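Local coordinates for organic hydroperoxide resistance protein OhrB (Bacillus subtilis, PDB 2BJO), which takes part in the resistance of the cell to organic hydroperoxides, as a stress-response member of the OsmC/Ohr family, at residues A54-A59 with V94-N99; V79-D84 with F90-T95. The protein carries 3 engineered substitutions. All coordinates share one frame; numbering follows the deposited sequence.

Contact 1. Residues A54-A59 with V94-N99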
loop_
_atom_site.group_PDB
_atom_site.type_symbol
_atom_site.label_atom_id
_atom_site.label_comp_id
_atom_site.label_asym_id
_atom_site.label_seq_id
_atom_site.Cartn_x
_atom_site.Cartn_y
_atom_site.Cartn_z
ATOM N N ALA A 54 5.443 -7.521 1.977
ATOM C CA ALA A 54 4.770 -8.316 2.975
ATOM C C ALA A 54 3.693 -9.230 2.377
ATOM O O ALA A 54 3.627 -10.413 2.719
ATOM C CB ALA A 54 4.153 -7.382 3.972
ATOM N N CYS A 55 2.850 -8.662 1.514
ATOM C CA CYS A 55 1.825 -9.404 0.784
ATOM C C CYS A 55 2.471 -10.534 -0.017
ATOM O O CYS A 55 1.949 -11.658 -0.020
ATOM C CB CYS A 55 1.040 -8.490 -0.177
ATOM S SG CYS A 55 -0.193 -9.245 -1.271
ATOM N N PHE A 56 3.579 -10.226 -0.686
ATOM C CA PHE A 56 4.202 -11.215 -1.550
ATOM C C PHE A 56 4.867 -12.349 -0.758
ATOM O O PHE A 56 4.753 -13.507 -1.152
ATOM C CB PHE A 56 5.189 -10.569 -2.514
ATOM C CG PHE A 56 5.388 -11.346 -3.781
ATOM C CD1 PHE A 56 6.404 -12.273 -3.907
ATOM C CD2 PHE A 56 4.535 -11.130 -4.862
ATOM C CE1 PHE A 56 6.586 -12.988 -5.087
ATOM C CE2 PHE A 56 4.709 -11.826 -6.052
ATOM C CZ PHE A 56 5.737 -12.752 -6.164
ATOM N N GLY A 57 5.557 -12.002 0.326
ATOM C CA GLY A 57 6.058 -12.973 1.285
ATOM C C GLY A 57 5.009 -13.916 1.862
ATOM O O GLY A 57 5.260 -15.123 1.994
ATOM N N GLY A 58 3.843 -13.365 2.201
ATOM C CA GLY A 58 2.736 -14.186 2.680
ATOM C C GLY A 58 2.242 -15.150 1.619
ATOM O O GLY A 58 1.946 -16.315 1.894
ATOM N N ALA A 59 2.155 -14.641 0.391
ATOM C CA ALA A 59 1.693 -15.400 -0.760
ATOM C C ALA A 59 2.688 -16.502 -1.113
ATOM O O ALA A 59 2.287 -17.634 -1.416
ATOM C CB ALA A 59 1.441 -14.457 -1.894
ATOM N N VAL A 94 6.649 -0.822 -10.045
ATOM C CA VAL A 94 6.998 -1.745 -8.954
ATOM C C VAL A 94 7.984 -2.823 -9.401
ATOM O O VAL A 94 7.712 -3.481 -10.391
ATOM C CB VAL A 94 5.765 -2.494 -8.346
ATOM C CG1 VAL A 94 6.171 -3.410 -7.185
ATOM C CG2 VAL A 94 4.686 -1.546 -7.823
ATOM N N THR A 95 9.084 -3.015 -8.671
ATOM C CA THR A 95 9.934 -4.191 -8.810
ATOM C C THR A 95 9.962 -4.940 -7.469
ATOM O O THR A 95 10.022 -4.339 -6.399
ATOM C CB THR A 95 11.307 -3.796 -9.401
ATOM O OG1 THR A 95 11.093 -3.375 -10.758
ATOM C CG2 THR A 95 12.277 -4.962 -9.423
ATOM N N LEU A 96 9.903 -6.271 -7.503
ATOM C CA LEU A 96 10.063 -7.120 -6.325
ATOM C C LEU A 96 11.278 -8.023 -6.547
ATOM O O LEU A 96 11.301 -8.762 -7.528
ATOM C CB LEU A 96 8.803 -7.947 -6.020
ATOM C CG LEU A 96 7.475 -7.212 -5.800
ATOM C CD1 LEU A 96 6.279 -8.151 -5.903
ATOM C CD2 LEU A 96 7.417 -6.474 -4.468
ATOM N N VAL A 97 12.266 -7.969 -5.652
ATOM C CA VAL A 97 13.497 -8.758 -5.783
ATOM C C VAL A 97 13.351 -9.825 -4.706
ATOM O O VAL A 97 13.341 -9.519 -3.514
ATOM C CB VAL A 97 14.798 -7.975 -5.602
ATOM C CG1 VAL A 97 16.021 -8.843 -5.969
ATOM C CG2 VAL A 97 14.842 -6.730 -6.480
ATOM N N VAL A 98 13.235 -11.075 -5.147
ATOM C CA VAL A 98 12.966 -12.183 -4.251
ATOM C C VAL A 98 14.196 -13.053 -3.979
ATOM O O VAL A 98 14.766 -13.631 -4.914
ATOM C CB VAL A 98 11.834 -13.048 -4.832
ATOM C CG1 VAL A 98 11.466 -14.145 -3.850
ATOM C CG2 VAL A 98 10.616 -12.196 -5.176
ATOM N N ASN A 99 14.567 -13.113 -2.701
ATOM C CA ASN A 99 15.659 -13.913 -2.179
ATOM C C ASN A 99 14.995 -15.062 -1.432
ATOM O O ASN A 99 14.401 -14.827 -0.380
ATOM C CB ASN A 99 16.621 -13.107 -1.300
ATOM C CG ASN A 99 17.736 -13.955 -0.670
ATOM O OD1 ASN A 99 18.011 -15.089 -1.054
ATOM N ND2 ASN A 99 18.381 -13.399 0.347
#
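Phe56 on helix 44-65 reaches across to Leu96 and Val98 on strand 89-99. Its CB points at the strand. CG lies anti to the backbone N, chi1 -154°, which carries the ring out from the helix toward the sheet. Along the ring, CG is 3.9 Å from Leu96 CD1. CD2 makes the closest touch of the contact, 3.6 Å from the same Leu96 CD1. CE2 is still near that methyl, at 4.0 Å from Leu96 CD1. At the opposite corner of the ring, and from the same side of its plane, CE1 meets Val98 CG2 at 4.1 Å.

The Leu96 methyl forms an off-centre CH-pi contact. CD1 is 4.1 Å from the centroid of the Phe56 ring and 29° off the ring normal. This is helix-on-sheet packing in the OsmC-like fold, where the long central helix lies against a mixed sheet. Leu96 and Val98 are two apart on the strand, and their CB atoms both point at the helix. The Val98 side chain meets Phe56 at about a right angle.

All three touching residues are buried, and no hydrogen bond links the two segments. Ala115 and His116 of helix 105-118 and Ile75 of strand 74-84 also touch the Phe56 side chain. Cys55, next to Phe56 in the helix, forms the disulfide with Cys119.

Contact 2. Residues V79-D84 with F90-T95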
loop_
_atom_site.group_PDB
_atom_site.type_symbol
_atom_site.label_atom_id
_atom_site.label_comp_id
_atom_site.label_asym_id
_atom_site.label_seq_id
_atom_site.Cartn_x
_atom_site.Cartn_y
_atom_site.Cartn_z
ATOM N N VAL A 79 9.277 0.572 -5.141
ATOM C CA VAL A 79 8.168 1.288 -5.713
ATOM C C VAL A 79 8.643 2.652 -6.192
ATOM O O VAL A 79 9.058 3.463 -5.358
ATOM C CB VAL A 79 7.031 1.420 -4.674
ATOM C CG1 VAL A 79 5.923 2.392 -5.160
ATOM C CG2 VAL A 79 6.454 0.067 -4.318
ATOM N N SER A 80 8.521 2.914 -7.492
ATOM C CA SER A 80 8.937 4.192 -8.076
ATOM C C SER A 80 7.775 5.136 -8.416
ATOM O O SER A 80 6.786 4.684 -9.005
ATOM C CB SER A 80 9.774 3.977 -9.347
ATOM O OG SER A 80 10.932 3.202 -9.075
ATOM N N LEU A 81 7.915 6.415 -8.058
ATOM C CA LEU A 81 7.001 7.437 -8.548
ATOM C C LEU A 81 7.553 7.918 -9.884
ATOM O O LEU A 81 8.747 8.174 -10.014
ATOM C CB LEU A 81 6.844 8.634 -7.625
ATOM C CG LEU A 81 5.742 9.634 -7.946
ATOM C CD1 LEU A 81 4.359 9.014 -7.793
ATOM C CD2 LEU A 81 5.972 10.817 -7.002
ATOM N N MET A 82 6.655 8.053 -10.855
ATOM C CA MET A 82 7.000 8.394 -12.227
ATOM C C MET A 82 6.004 9.367 -12.840
ATOM O O MET A 82 4.859 9.460 -12.414
ATOM C CB MET A 82 6.965 7.143 -13.095
ATOM C CG MET A 82 7.688 5.957 -12.522
ATOM S SD MET A 82 7.390 4.649 -13.707
ATOM C CE MET A 82 8.900 3.749 -13.350
ATOM N N LYS A 83 6.468 10.091 -13.848
ATOM C CA LYS A 83 5.614 10.983 -14.613
ATOM C C LYS A 83 4.694 10.078 -15.445
ATOM O O LYS A 83 5.096 9.023 -15.951
ATOM C CB LYS A 83 6.473 11.973 -15.413
ATOM C CG LYS A 83 5.789 12.942 -16.373
ATOM C CD LYS A 83 6.823 13.699 -17.210
ATOM C CE LYS A 83 6.251 14.410 -18.455
ATOM N NZ LYS A 83 7.272 15.128 -19.300
ATOM N N ASP A 84 3.437 10.497 -15.535
ATOM C CA ASP A 84 2.393 9.862 -16.318
ATOM C C ASP A 84 2.251 10.848 -17.473
ATOM O O ASP A 84 1.561 11.877 -17.365
ATOM C CB ASP A 84 1.084 9.718 -15.547
ATOM C CG ASP A 84 0.033 8.882 -16.287
ATOM O OD1 ASP A 84 0.149 8.613 -17.501
ATOM O OD2 ASP A 84 -0.960 8.445 -15.665
ATOM N N PHE A 90 0.977 11.671 -12.413
ATOM C CA PHE A 90 1.902 10.675 -11.891
ATOM C C PHE A 90 1.316 9.272 -11.879
ATOM O O PHE A 90 0.106 9.057 -11.912
ATOM C CB PHE A 90 2.292 10.974 -10.438
ATOM C CG PHE A 90 2.913 12.316 -10.266
ATOM C CD1 PHE A 90 2.135 13.412 -9.916
ATOM C CD2 PHE A 90 4.275 12.473 -10.490
ATOM C CE1 PHE A 90 2.724 14.665 -9.776
ATOM C CE2 PHE A 90 4.880 13.708 -10.354
ATOM C CZ PHE A 90 4.108 14.812 -9.996
ATOM N N LYS A 91 2.234 8.315 -11.843
ATOM C CA LYS A 91 1.931 6.891 -11.716
ATOM C C LYS A 91 3.091 6.180 -11.034
ATOM O O LYS A 91 4.200 6.710 -10.895
ATOM C CB LYS A 91 1.633 6.234 -13.064
ATOM C CG LYS A 91 2.720 6.369 -14.122
ATOM C CD LYS A 91 2.459 5.595 -15.420
ATOM C CE LYS A 91 1.033 5.140 -15.788
ATOM N NZ LYS A 91 0.948 4.244 -17.038
ATOM N N ILE A 92 2.781 4.945 -10.659
ATOM C CA ILE A 92 3.634 3.992 -9.954
ATOM C C ILE A 92 4.206 2.873 -10.800
ATOM O O ILE A 92 3.543 2.354 -11.696
ATOM C CB ILE A 92 2.722 3.380 -8.820
ATOM C CG1 ILE A 92 2.527 4.422 -7.714
ATOM C CG2 ILE A 92 3.139 2.041 -8.249
ATOM C CD1 ILE A 92 3.766 5.050 -7.152
ATOM N N GLY A 93 5.432 2.488 -10.452
ATOM C CA GLY A 93 6.203 1.368 -11.020
ATOM C C GLY A 93 6.614 0.491 -9.852
ATOM O O GLY A 93 6.873 0.987 -8.747
ATOM N N VAL A 94 6.649 -0.822 -10.045
ATOM C CA VAL A 94 6.998 -1.745 -8.954
ATOM C C VAL A 94 7.984 -2.823 -9.401
ATOM O O VAL A 94 7.712 -3.481 -10.391
ATOM C CB VAL A 94 5.765 -2.494 -8.346
ATOM C CG1 VAL A 94 6.171 -3.410 -7.185
ATOM C CG2 VAL A 94 4.686 -1.546 -7.823
ATOM N N THR A 95 9.084 -3.015 -8.671
ATOM C CA THR A 95 9.934 -4.191 -8.810
ATOM C C THR A 95 9.962 -4.940 -7.469
ATOM O O THR A 95 10.022 -4.339 -6.399
ATOM C CB THR A 95 11.307 -3.796 -9.401
ATOM O OG1 THR A 95 11.093 -3.375 -10.758
ATOM C CG2 THR A 95 12.277 -4.962 -9.423
HETATM O O HOH W 1 0.922 6.327 -18.738
#
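Ser80 faces Gly93, and Met82 faces Lys91, as the hydrogen-bonded pairs of an antiparallel beta hairpin. Four backbone bonds hold them. Ser80 N gives to Gly93 O at 2.8 Å, and Gly93 N gives back to Ser80 O at 3.0 Å. Met82 N to Lys91 O and Lys91 N to Met82 O complete the set. Weaker CA-H...O contacts lie between, such as Ile92 CA to Ser80 O. The Met82 carbonyl oxygen also reaches the rim of the Phe90 ring. The segment axes run at 136°, a marked twist.

Apolar contacts gather on the face of Val79, Leu81, Ile92 and Val94. Ile92 CD1 is 4.0 Å from Val79 CG1 and also touches Leu81 CD1. Near the turn Phe90 points away, yet its CB meets Leu81 CD1 at 3.9 Å.

The charged pair is Asp84 and Lys91. Lys91 NZ is 4.5 Å from Asp84 OD1, too far for a salt bridge. One water joins them, giving to Asp84 OD1 and accepting from Lys91 NZ, each at 2.7 Å. Lys91 bends at chi3, 20°, and its CE lies 3.9 Å from Asp84 OD2. Asp84 OD1 also bonds Ser86 OG, and OD2 forms a salt bridge with Lys123 of the second subunit.

Helix 44-65 covers the apolar face through Glu45, Phe48 and Ala49. Val79 to Leu81 pair antiparallel with a strand of the second subunit, which carries the sheet across the interface.

How the contacts relate
From the N terminus, the chain first forms the small sheet of strands 4-11, 17-20 and 26-28, then enters helix 44-65. Contact 1 starts there and closes a loop of 34 residues when the chain reaches 94-99. Contact 2 lies within that span for most of its length: strand 74-84 turns back into strand 89-99, and contact 2 closes a loop of five residues. The two contacts share Val94 and Thr95, and their centres are about 17 Å apart. Contact 2 joins neighbouring strands within the mixed sheet. Contact 1 ties the helix to the further part of strand 89-99. Strand 132-135 later joins that strand on its other edge. Both contacts touch the second subunit.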